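Local coordinates for enterobactin synthetase component F-related protein (Vibrio cholerae serotype O1, PDB 4OXI) that probably activates glycine with ATP as an adenylation enzyme, for an LPS modification pathway that gives resistance to antimicrobial peptides, at residues 406-420 / 445-459. Sequence-based numbering, arbitrary orientation.
Sequences FESAPEGYRGELLLS and RLWYRSGDIVTKSNG. With GAP (glycyl-adenosine-5'-phosphate), chain B.
Lys456 reaches from strand 445-457 to Phe406 and Ala409, in the loop ahead of strand 416-419. CB lies near Tyr413 O; CG passes Phe406 CE1; CD touches both that ring atom and the methyl of Ala409; CE lies over the Phe406 face. With CG anti to the backbone N (chi1 -175°) and every later torsion also near 180°, the straight chain lets Lys456 NZ hydrogen-bond to two carbonyls, Phe406 O at 2.7 Å and Ala409 O at 2.9 Å. Lys456 NZ also sits over the centre of the Phe406 ring, almost on its normal, a cation-pi contact.

Between the segments, antiparallel bridges run from Arg414-Thr455 to Leu419-Tyr448, and a two-residue register shift between Glu416 and Leu418 marks a beta bulge. There Leu417 O accepts both Ser450 N (3.2 Å) and Ser450 OG (2.7 Å), while Glu416 OE2, also salt-bridged to Arg467, takes Gly451 N from above its carboxylate plane (2.8 Å). At the far end, Arg445 NE and NH2 both donate to Ser420 OG, which lies in the guanidinium plane, and Ser420 CB makes a CH-pi contact over the Trp447 six-membered ring.

Within the bulge, Asp452 N closes an ST turn on Ser450 OG, and Asp452 O accepts Leu417 N (2.8 Å). Its carboxylate takes the ribose hydroxyls O2' and O3' of glycyl-adenosine-5'-phosphate, with Arg466 (salt bridge) and His463 at OD1 and Tyr360 at OD2. The bulge thus probably fixes the backbone of this ribose-binding residue.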
ATOM      1  N   PHE A 406       0.411  -6.894  25.356  1.00 30.36           N
ATOM      2  CA  PHE A 406       1.160  -8.028  24.819  1.00 31.88           C
ATOM      3  C   PHE A 406       2.237  -8.536  25.785  1.00 34.30           C
ATOM      4  O   PHE A 406       2.473  -9.743  25.892  1.00 31.90           O
ATOM      5  CB  PHE A 406       1.786  -7.641  23.475  1.00 31.16           C
ATOM      6  CG  PHE A 406       2.771  -8.646  22.951  1.00 29.49           C
ATOM      7  CD1 PHE A 406       2.337  -9.737  22.225  1.00 31.37           C
ATOM      8  CD2 PHE A 406       4.129  -8.497  23.184  1.00 28.81           C
ATOM      9  CE1 PHE A 406       3.238 -10.670  21.733  1.00 32.19           C
ATOM     10  CE2 PHE A 406       5.040  -9.430  22.700  1.00 31.06           C
ATOM     11  CZ  PHE A 406       4.590 -10.515  21.972  1.00 32.79           C
ATOM     12  N   GLU A 407       2.886  -7.602  26.476  1.00 34.61           N
ATOM     13  CA  GLU A 407       3.960  -7.903  27.424  1.00 35.86           C
ATOM     14  C   GLU A 407       3.464  -8.668  28.654  1.00 41.34           C
ATOM     15  O   GLU A 407       4.257  -9.311  29.339  1.00 41.10           O
ATOM     16  CB  GLU A 407       4.619  -6.604  27.890  1.00 35.24           C
ATOM     17  CG  GLU A 407       5.281  -5.769  26.781  1.00 43.96           C
ATOM     18  CD  GLU A 407       4.289  -5.046  25.838  1.00 49.27           C
ATOM     19  OE1 GLU A 407       3.070  -4.959  26.143  1.00 37.02           O
ATOM     20  OE2 GLU A 407       4.747  -4.567  24.773  1.00 46.60           O
ATOM     21  N   SER A 408       2.163  -8.578  28.935  1.00 36.11           N
ATOM     22  CA  SER A 408       1.549  -9.240  30.089  1.00 37.87           C
ATOM     23  C   SER A 408       0.807 -10.523  29.709  1.00 39.62           C
ATOM     24  O   SER A 408       0.467 -11.331  30.569  1.00 40.75           O
ATOM     25  CB  SER A 408       0.555  -8.302  30.781  1.00 33.70           C
ATOM     26  OG  SER A 408       1.184  -7.129  31.249  1.00 46.15           O
ATOM     27  N   ALA A 409       0.532 -10.704  28.424  1.00 36.77           N
ATOM     28  CA  ALA A 409      -0.267 -11.847  28.001  1.00 36.73           C
ATOM     29  C   ALA A 409       0.504 -13.152  28.165  1.00 35.21           C
ATOM     30  O   ALA A 409       1.674 -13.227  27.813  1.00 32.18           O
ATOM     31  CB  ALA A 409      -0.712 -11.677  26.566  1.00 29.94           C
ATOM     32  N   PRO A 410      -0.165 -14.191  28.682  1.00 37.28           N
ATOM     33  CA  PRO A 410       0.473 -15.487  28.943  1.00 33.32           C
ATOM     34  C   PRO A 410       0.515 -16.350  27.691  1.00 34.38           C
ATOM     35  O   PRO A 410      -0.195 -16.055  26.729  1.00 34.44           O
ATOM     36  CB  PRO A 410      -0.471 -16.124  29.968  1.00 36.50           C
ATOM     37  CG  PRO A 410      -1.836 -15.586  29.580  1.00 37.08           C
ATOM     38  CD  PRO A 410      -1.587 -14.172  29.086  1.00 34.51           C
ATOM     39  N   GLU A 411       1.335 -17.396  27.714  1.00 32.11           N
ATOM     40  CA  GLU A 411       1.407 -18.359  26.618  1.00 37.58           C
ATOM     41  C   GLU A 411       0.008 -18.818  26.233  1.00 36.05           C
ATOM     42  O   GLU A 411      -0.833 -19.043  27.105  1.00 31.26           O
ATOM     43  CB  GLU A 411       2.276 -19.566  27.014  1.00 33.50           C
ATOM     44  CG  GLU A 411       2.154 -20.793  26.082  1.00 38.69           C
ATOM     45  CD  GLU A 411       3.042 -20.704  24.844  1.00 41.32           C
ATOM     46  OE1 GLU A 411       3.798 -19.719  24.724  1.00 41.50           O
ATOM     47  OE2 GLU A 411       2.996 -21.618  23.990  1.00 46.06           O
ATOM     48  N   GLY A 412      -0.235 -18.921  24.926  1.00 38.40           N
ATOM     49  CA  GLY A 412      -1.500 -19.404  24.393  1.00 31.05           C
ATOM     50  C   GLY A 412      -2.651 -18.410  24.347  1.00 34.14           C
ATOM     51  O   GLY A 412      -3.718 -18.730  23.818  1.00 39.72           O
ATOM     52  N   TYR A 413      -2.459 -17.219  24.909  1.00 33.04           N
ATOM     53  CA  TYR A 413      -3.520 -16.208  24.919  1.00 33.49           C
ATOM     54  C   TYR A 413      -4.004 -15.900  23.499  1.00 36.76           C
ATOM     55  O   TYR A 413      -3.203 -15.801  22.566  1.00 35.62           O
ATOM     56  CB  TYR A 413      -3.041 -14.932  25.595  1.00 30.63           C
ATOM     57  CG  TYR A 413      -4.162 -14.082  26.131  1.00 38.79           C
ATOM     58  CD1 TYR A 413      -4.811 -14.422  27.312  1.00 37.78           C
ATOM     59  CD2 TYR A 413      -4.575 -12.939  25.461  1.00 36.89           C
ATOM     60  CE1 TYR A 413      -5.840 -13.649  27.810  1.00 33.76           C
ATOM     61  CE2 TYR A 413      -5.603 -12.158  25.953  1.00 39.01           C
ATOM     62  CZ  TYR A 413      -6.233 -12.519  27.127  1.00 40.71           C
ATOM     63  OH  TYR A 413      -7.255 -11.739  27.616  1.00 43.66           O
ATOM     64  N   ARG A 414      -5.313 -15.737  23.349  1.00 34.15           N
ATOM     65  CA  ARG A 414      -5.942 -15.750  22.036  1.00 36.06           C
ATOM     66  C   ARG A 414      -7.005 -14.660  21.966  1.00 36.25           C
ATOM     67  O   ARG A 414      -7.689 -14.393  22.954  1.00 33.41           O
ATOM     68  CB  ARG A 414      -6.577 -17.127  21.800  1.00 37.87           C
ATOM     69  CG  ARG A 414      -7.073 -17.392  20.385  1.00 44.02           C
ATOM     70  CD  ARG A 414      -7.805 -18.741  20.285  1.00 48.96           C
ATOM     71  NE  ARG A 414      -8.114 -19.082  18.895  1.00 53.11           N
ATOM     72  CZ  ARG A 414      -9.165 -18.615  18.223  1.00 55.97           C
ATOM     73  NH1 ARG A 414     -10.022 -17.786  18.814  1.00 53.06           N
ATOM     74  NH2 ARG A 414      -9.359 -18.971  16.955  1.00 53.29           N
ATOM     75  N   GLY A 415      -7.133 -14.022  20.804  1.00 33.60           N
ATOM     76  CA  GLY A 415      -8.157 -13.010  20.604  1.00 31.00           C
ATOM     77  C   GLY A 415      -7.825 -12.017  19.500  1.00 30.98           C
ATOM     78  O   GLY A 415      -6.940 -12.255  18.667  1.00 31.39           O
ATOM     79  N   GLU A 416      -8.542 -10.899  19.486  1.00 27.33           N
ATOM     80  CA  GLU A 416      -8.344  -9.894  18.460  1.00 32.10           C
ATOM     81  C   GLU A 416      -7.169  -8.988  18.803  1.00 30.10           C
ATOM     82  O   GLU A 416      -7.042  -8.533  19.936  1.00 29.67           O
ATOM     83  CB  GLU A 416      -9.610  -9.061  18.267  1.00 28.18           C
ATOM     84  CG  GLU A 416      -9.383  -7.845  17.386  1.00 30.44           C
ATOM     85  CD  GLU A 416     -10.660  -7.136  17.017  1.00 34.08           C
ATOM     86  OE1 GLU A 416     -11.724  -7.512  17.551  1.00 39.05           O
ATOM     87  OE2 GLU A 416     -10.599  -6.207  16.179  1.00 34.13           O
ATOM     88  N   LEU A 417      -6.320  -8.731  17.817  1.00 28.05           N
ATOM     89  CA  LEU A 417      -5.150  -7.875  17.991  1.00 23.97           C
ATOM     90  C   LEU A 417      -5.541  -6.405  17.965  1.00 25.18           C
ATOM     91  O   LEU A 417      -6.285  -5.975  17.079  1.00 23.97           O
ATOM     92  CB  LEU A 417      -4.139  -8.154  16.877  1.00 25.99           C
ATOM     93  CG  LEU A 417      -2.760  -7.515  16.995  1.00 28.65           C
ATOM     94  CD1 LEU A 417      -2.103  -7.986  18.263  1.00 21.91           C
ATOM     95  CD2 LEU A 417      -1.890  -7.874  15.785  1.00 25.20           C
ATOM     96  N   LEU A 418      -5.036  -5.637  18.933  1.00 25.14           N
ATOM     97  CA  LEU A 418      -5.287  -4.208  18.995  1.00 24.02           C
ATOM     98  C   LEU A 418      -3.969  -3.483  18.772  1.00 27.13           C
ATOM     99  O   LEU A 418      -2.926  -3.925  19.251  1.00 26.25           O
ATOM    100  CB  LEU A 418      -5.847  -3.811  20.361  1.00 30.00           C
ATOM    101  CG  LEU A 418      -7.142  -4.468  20.828  1.00 31.26           C
ATOM    102  CD1 LEU A 418      -7.560  -3.908  22.175  1.00 30.15           C
ATOM    103  CD2 LEU A 418      -8.231  -4.243  19.812  1.00 25.89           C
ATOM    104  N   LEU A 419      -4.015  -2.369  18.044  1.00 24.60           N
ATOM    105  CA  LEU A 419      -2.798  -1.644  17.706  1.00 24.09           C
ATOM    106  C   LEU A 419      -2.834  -0.245  18.310  1.00 25.09           C
ATOM    107  O   LEU A 419      -3.903   0.367  18.436  1.00 27.88           O
ATOM    108  CB  LEU A 419      -2.646  -1.555  16.181  1.00 22.90           C
ATOM    109  CG  LEU A 419      -2.796  -2.888  15.448  1.00 27.66           C
ATOM    110  CD1 LEU A 419      -2.808  -2.662  13.955  1.00 27.63           C
ATOM    111  CD2 LEU A 419      -1.670  -3.840  15.826  1.00 22.43           C
ATOM    112  N   SER A 420      -1.668   0.267  18.676  1.00 25.45           N
ATOM    113  CA  SER A 420      -1.565   1.643  19.135  1.00 30.84           C
ATOM    114  C   SER A 420      -0.156   2.145  18.878  1.00 30.01           C
ATOM    115  O   SER A 420       0.698   1.398  18.405  1.00 27.08           O
ATOM    116  CB  SER A 420      -1.861   1.728  20.628  1.00 31.88           C
ATOM    117  OG  SER A 420      -0.880   1.004  21.351  1.00 32.04           O
ATOM    118  N   ARG A 445      -4.355   5.997  26.074  1.00 54.24           N
ATOM    119  CA  ARG A 445      -3.957   5.866  24.666  1.00 49.15           C
ATOM    120  C   ARG A 445      -5.048   5.394  23.704  1.00 41.74           C
ATOM    121  O   ARG A 445      -6.031   4.744  24.092  1.00 37.89           O
ATOM    122  CB  ARG A 445      -2.673   5.038  24.502  1.00 49.36           C
ATOM    123  CG  ARG A 445      -2.771   3.599  24.947  1.00 44.15           C
ATOM    124  CD  ARG A 445      -1.382   3.004  25.178  1.00 41.40           C
ATOM    125  NE  ARG A 445      -0.686   2.657  23.939  1.00 39.37           N
ATOM    126  CZ  ARG A 445       0.542   3.069  23.626  1.00 41.96           C
ATOM    127  NH1 ARG A 445       1.213   3.849  24.457  1.00 45.85           N
ATOM    128  NH2 ARG A 445       1.102   2.707  22.479  1.00 37.93           N
ATOM    129  N   LEU A 446      -4.868   5.763  22.441  1.00 40.65           N
ATOM    130  CA  LEU A 446      -5.805   5.394  21.397  1.00 39.20           C
ATOM    131  C   LEU A 446      -5.453   4.001  20.902  1.00 34.06           C
ATOM    132  O   LEU A 446      -4.296   3.741  20.558  1.00 34.30           O
ATOM    133  CB  LEU A 446      -5.743   6.402  20.246  1.00 37.08           C
ATOM    134  CG  LEU A 446      -6.666   6.101  19.058  1.00 40.63           C
ATOM    135  CD1 LEU A 446      -8.116   6.247  19.480  1.00 37.03           C
ATOM    136  CD2 LEU A 446      -6.349   7.001  17.857  1.00 37.26           C
ATOM    137  N   TRP A 447      -6.441   3.106  20.890  1.00 30.68           N
ATOM    138  CA  TRP A 447      -6.261   1.761  20.348  1.00 31.39           C
ATOM    139  C   TRP A 447      -7.058   1.565  19.064  1.00 30.47           C
ATOM    140  O   TRP A 447      -8.081   2.216  18.859  1.00 35.58           O
ATOM    141  CB  TRP A 447      -6.689   0.708  21.372  1.00 31.25           C
ATOM    142  CG  TRP A 447      -5.753   0.589  22.515  1.00 34.56           C
ATOM    143  CD1 TRP A 447      -5.875   1.176  23.743  1.00 36.80           C
ATOM    144  CD2 TRP A 447      -4.531  -0.160  22.548  1.00 31.31           C
ATOM    145  NE1 TRP A 447      -4.808   0.830  24.538  1.00 35.04           N
ATOM    146  CE2 TRP A 447      -3.967   0.015  23.827  1.00 33.40           C
ATOM    147  CE3 TRP A 447      -3.860  -0.960  21.618  1.00 30.79           C
ATOM    148  CZ2 TRP A 447      -2.759  -0.580  24.199  1.00 34.43           C
ATOM    149  CZ3 TRP A 447      -2.661  -1.553  21.987  1.00 32.08           C
ATOM    150  CH2 TRP A 447      -2.125  -1.363  23.268  1.00 34.75           C
ATOM    151  N   TYR A 448      -6.598   0.654  18.209  1.00 28.37           N
ATOM    152  CA  TYR A 448      -7.308   0.317  16.973  1.00 25.48           C
ATOM    153  C   TYR A 448      -7.625  -1.170  16.911  1.00 25.26           C
ATOM    154  O   TYR A 448      -6.743  -2.010  17.126  1.00 25.19           O
ATOM    155  CB  TYR A 448      -6.479   0.734  15.746  1.00 25.47           C
ATOM    156  CG  TYR A 448      -6.966   0.194  14.406  1.00 25.41           C
ATOM    157  CD1 TYR A 448      -8.090   0.726  13.775  1.00 22.79           C
ATOM    158  CD2 TYR A 448      -6.280  -0.826  13.765  1.00 24.75           C
ATOM    159  CE1 TYR A 448      -8.517   0.234  12.553  1.00 23.79           C
ATOM    160  CE2 TYR A 448      -6.697  -1.321  12.563  1.00 22.13           C
ATOM    161  CZ  TYR A 448      -7.811  -0.789  11.959  1.00 24.81           C
ATOM    162  OH  TYR A 448      -8.205  -1.299  10.752  1.00 28.42           O
ATOM    163  N   ARG A 449      -8.882  -1.490  16.613  1.00 25.32           N
ATOM    164  CA  ARG A 449      -9.311  -2.877  16.459  1.00 23.65           C
ATOM    165  C   ARG A 449      -8.962  -3.380  15.077  1.00 26.87           C
ATOM    166  O   ARG A 449      -9.617  -3.022  14.099  1.00 31.99           O
ATOM    167  CB  ARG A 449     -10.826  -3.000  16.645  1.00 29.86           C
ATOM    168  CG  ARG A 449     -11.372  -2.364  17.920  1.00 31.83           C
ATOM    169  CD  ARG A 449     -12.889  -2.482  17.946  1.00 32.85           C
ATOM    170  NE  ARG A 449     -13.478  -1.650  18.985  1.00 38.69           N
ATOM    171  CZ  ARG A 449     -13.608  -2.036  20.248  1.00 39.60           C
ATOM    172  NH1 ARG A 449     -13.181  -3.243  20.606  1.00 41.19           N
ATOM    173  NH2 ARG A 449     -14.154  -1.219  21.144  1.00 32.78           N
ATOM    174  N   SER A 450      -7.953  -4.238  14.996  1.00 25.52           N
ATOM    175  CA  SER A 450      -7.431  -4.673  13.708  1.00 28.96           C
ATOM    176  C   SER A 450      -8.408  -5.583  12.987  1.00 28.25           C
ATOM    177  O   SER A 450      -8.472  -5.598  11.749  1.00 26.85           O
ATOM    178  CB  SER A 450      -6.097  -5.402  13.898  1.00 23.43           C
ATOM    179  OG  SER A 450      -6.311  -6.669  14.493  1.00 27.35           O
ATOM    180  N   GLY A 451      -9.168  -6.351  13.760  1.00 30.78           N
ATOM    181  CA  GLY A 451     -10.070  -7.330  13.179  1.00 27.27           C
ATOM    182  C   GLY A 451      -9.346  -8.649  12.991  1.00 28.96           C
ATOM    183  O   GLY A 451      -9.962  -9.666  12.637  1.00 29.52           O
ATOM    184  N   ASP A 452      -8.039  -8.642  13.248  1.00 23.81           N
ATOM    185  CA  ASP A 452      -7.237  -9.853  13.087  1.00 25.30           C
ATOM    186  C   ASP A 452      -7.246 -10.678  14.373  1.00 28.78           C
ATOM    187  O   ASP A 452      -7.053 -10.148  15.477  1.00 28.33           O
ATOM    188  CB  ASP A 452      -5.794  -9.501  12.705  1.00 25.90           C
ATOM    189  CG  ASP A 452      -5.690  -8.829  11.341  1.00 29.97           C
ATOM    190  OD1 ASP A 452      -6.158  -9.436  10.356  1.00 26.82           O
ATOM    191  OD2 ASP A 452      -5.159  -7.694  11.257  1.00 27.92           O
ATOM    192  N   ILE A 453      -7.471 -11.978  14.223  1.00 27.46           N
ATOM    193  CA  ILE A 453      -7.488 -12.903  15.352  1.00 30.01           C
ATOM    194  C   ILE A 453      -6.103 -13.540  15.472  1.00 28.78           C
ATOM    195  O   ILE A 453      -5.608 -14.120  14.500  1.00 29.63           O
ATOM    196  CB  ILE A 453      -8.555 -14.008  15.141  1.00 32.27           C
ATOM    197  CG1 ILE A 453      -9.943 -13.369  15.003  1.00 29.40           C
ATOM    198  CG2 ILE A 453      -8.517 -15.039  16.275  1.00 29.73           C
ATOM    199  CD1 ILE A 453     -10.283 -12.411  16.146  1.00 32.76           C
ATOM    200  N   VAL A 454      -5.471 -13.416  16.642  1.00 26.56           N
ATOM    201  CA  VAL A 454      -4.123 -13.950  16.825  1.00 27.34           C
ATOM    202  C   VAL A 454      -3.996 -14.816  18.070  1.00 32.07           C
ATOM    203  O   VAL A 454      -4.861 -14.800  18.949  1.00 30.24           O
ATOM    204  CB  VAL A 454      -3.087 -12.825  16.940  1.00 27.02           C
ATOM    205  CG1 VAL A 454      -3.149 -11.914  15.721  1.00 26.29           C
ATOM    206  CG2 VAL A 454      -3.324 -12.030  18.212  1.00 25.95           C
ATOM    207  N   THR A 455      -2.902 -15.570  18.137  1.00 31.58           N
ATOM    208  CA  THR A 455      -2.526 -16.241  19.377  1.00 35.68           C
ATOM    209  C   THR A 455      -1.068 -15.926  19.742  1.00 32.59           C
ATOM    210  O   THR A 455      -0.224 -15.765  18.860  1.00 33.90           O
ATOM    211  CB  THR A 455      -2.748 -17.773  19.300  1.00 35.79           C
ATOM    212  OG1 THR A 455      -2.438 -18.362  20.567  1.00 44.60           O
ATOM    213  CG2 THR A 455      -1.862 -18.384  18.257  1.00 32.28           C
ATOM    214  N   LYS A 456      -0.778 -15.802  21.035  1.00 31.07           N
ATOM    215  CA  LYS A 456       0.601 -15.620  21.472  1.00 30.65           C
ATOM    216  C   LYS A 456       1.222 -16.973  21.796  1.00 34.87           C
ATOM    217  O   LYS A 456       0.768 -17.677  22.700  1.00 34.93           O
ATOM    218  CB  LYS A 456       0.687 -14.705  22.687  1.00 30.19           C
ATOM    219  CG  LYS A 456       2.117 -14.391  23.092  1.00 28.35           C
ATOM    220  CD  LYS A 456       2.163 -13.394  24.223  1.00 31.05           C
ATOM    221  CE  LYS A 456       3.594 -13.108  24.663  1.00 31.49           C
ATOM    222  NZ  LYS A 456       3.615 -12.223  25.872  1.00 31.30           N
ATOM    223  N   SER A 457       2.250 -17.346  21.049  1.00 32.32           N
ATOM    224  CA  SER A 457       2.855 -18.656  21.218  1.00 33.30           C
ATOM    225  C   SER A 457       4.364 -18.525  21.186  1.00 34.03           C
ATOM    226  O   SER A 457       4.913 -17.926  20.261  1.00 34.33           O
ATOM    227  CB  SER A 457       2.394 -19.598  20.114  1.00 36.61           C
ATOM    228  OG  SER A 457       2.999 -20.869  20.268  1.00 46.31           O
ATOM    229  N   ASN A 458       5.024 -19.068  22.210  1.00 33.08           N
ATOM    230  CA  ASN A 458       6.477 -19.008  22.332  1.00 30.95           C
ATOM    231  C   ASN A 458       6.993 -17.569  22.194  1.00 27.35           C
ATOM    232  O   ASN A 458       8.059 -17.325  21.631  1.00 29.40           O
ATOM    233  CB  ASN A 458       7.148 -19.957  21.322  1.00 31.77           C
ATOM    234  CG  ASN A 458       8.524 -20.436  21.783  1.00 33.49           C
ATOM    235  OD1 ASN A 458       8.956 -20.148  22.901  1.00 31.05           O
ATOM    236  ND2 ASN A 458       9.210 -21.181  20.921  1.00 29.67           N
ATOM    237  N   GLY A 459       6.223 -16.614  22.701  1.00 27.67           N
ATOM    238  CA  GLY A 459       6.647 -15.223  22.706  1.00 30.48           C
ATOM    239  C   GLY A 459       6.358 -14.415  21.443  1.00 36.83           C
ATOM    240  O   GLY A 459       6.673 -13.218  21.392  1.00 35.01           O
TER
HETATM  241  N   GAP B 601       0.082  -2.550   4.994  1.00 26.37           N
HETATM  242  CA  GAP B 601       0.265  -3.933   4.463  1.00 32.47           C
HETATM  243  C   GAP B 601      -1.111  -4.461   4.107  1.00 40.11           C
HETATM  244  O   GAP B 601      -1.287  -5.560   3.614  1.00 44.62           O
HETATM  245  PA  GAP B 601      -3.792  -3.852   4.070  1.00 30.14           P
HETATM  246  O1A GAP B 601      -4.492  -2.797   4.891  1.00 28.01           O
HETATM  247  O2A GAP B 601      -4.013  -3.940   2.569  1.00 34.80           O
HETATM  248  O3A GAP B 601      -2.242  -3.597   4.390  1.00 30.94           O
HETATM  249  C5' GAP B 601      -4.150  -5.366   6.181  1.00 27.31           C
HETATM  250  O5' GAP B 601      -4.145  -5.263   4.756  1.00 32.16           O
HETATM  251  C4' GAP B 601      -4.575  -6.768   6.567  1.00 26.73           C
HETATM  252  O4' GAP B 601      -3.788  -7.719   5.845  1.00 30.58           O
HETATM  253  C3' GAP B 601      -4.290  -7.100   8.015  1.00 27.56           C
HETATM  254  O3' GAP B 601      -5.333  -6.629   8.868  1.00 26.99           O
HETATM  255  C2' GAP B 601      -4.182  -8.615   7.977  1.00 28.06           C
HETATM  256  O2' GAP B 601      -5.472  -9.199   7.883  1.00 23.13           O
HETATM  257  C1' GAP B 601      -3.581  -8.895   6.624  1.00 26.93           C
HETATM  258  N9  GAP B 601      -2.124  -9.113   6.773  1.00 26.75           N
HETATM  259  C8  GAP B 601      -1.168  -8.186   6.577  1.00 24.07           C
HETATM  260  N7  GAP B 601       0.068  -8.708   6.776  1.00 23.89           N
HETATM  261  C5  GAP B 601      -0.098 -10.003   7.121  1.00 24.59           C
HETATM  262  C6  GAP B 601       0.795 -11.123   7.485  1.00 23.82           C
HETATM  263  N6  GAP B 601       2.145 -10.963   7.493  1.00 23.60           N
HETATM  264  N1  GAP B 601       0.213 -12.309   7.785  1.00 28.61           N
HETATM  265  C2  GAP B 601      -1.129 -12.481   7.767  1.00 28.26           C
HETATM  266  N3  GAP B 601      -1.994 -11.500   7.445  1.00 26.95           N
HETATM  267  C4  GAP B 601      -1.545 -10.265   7.115  1.00 23.82           C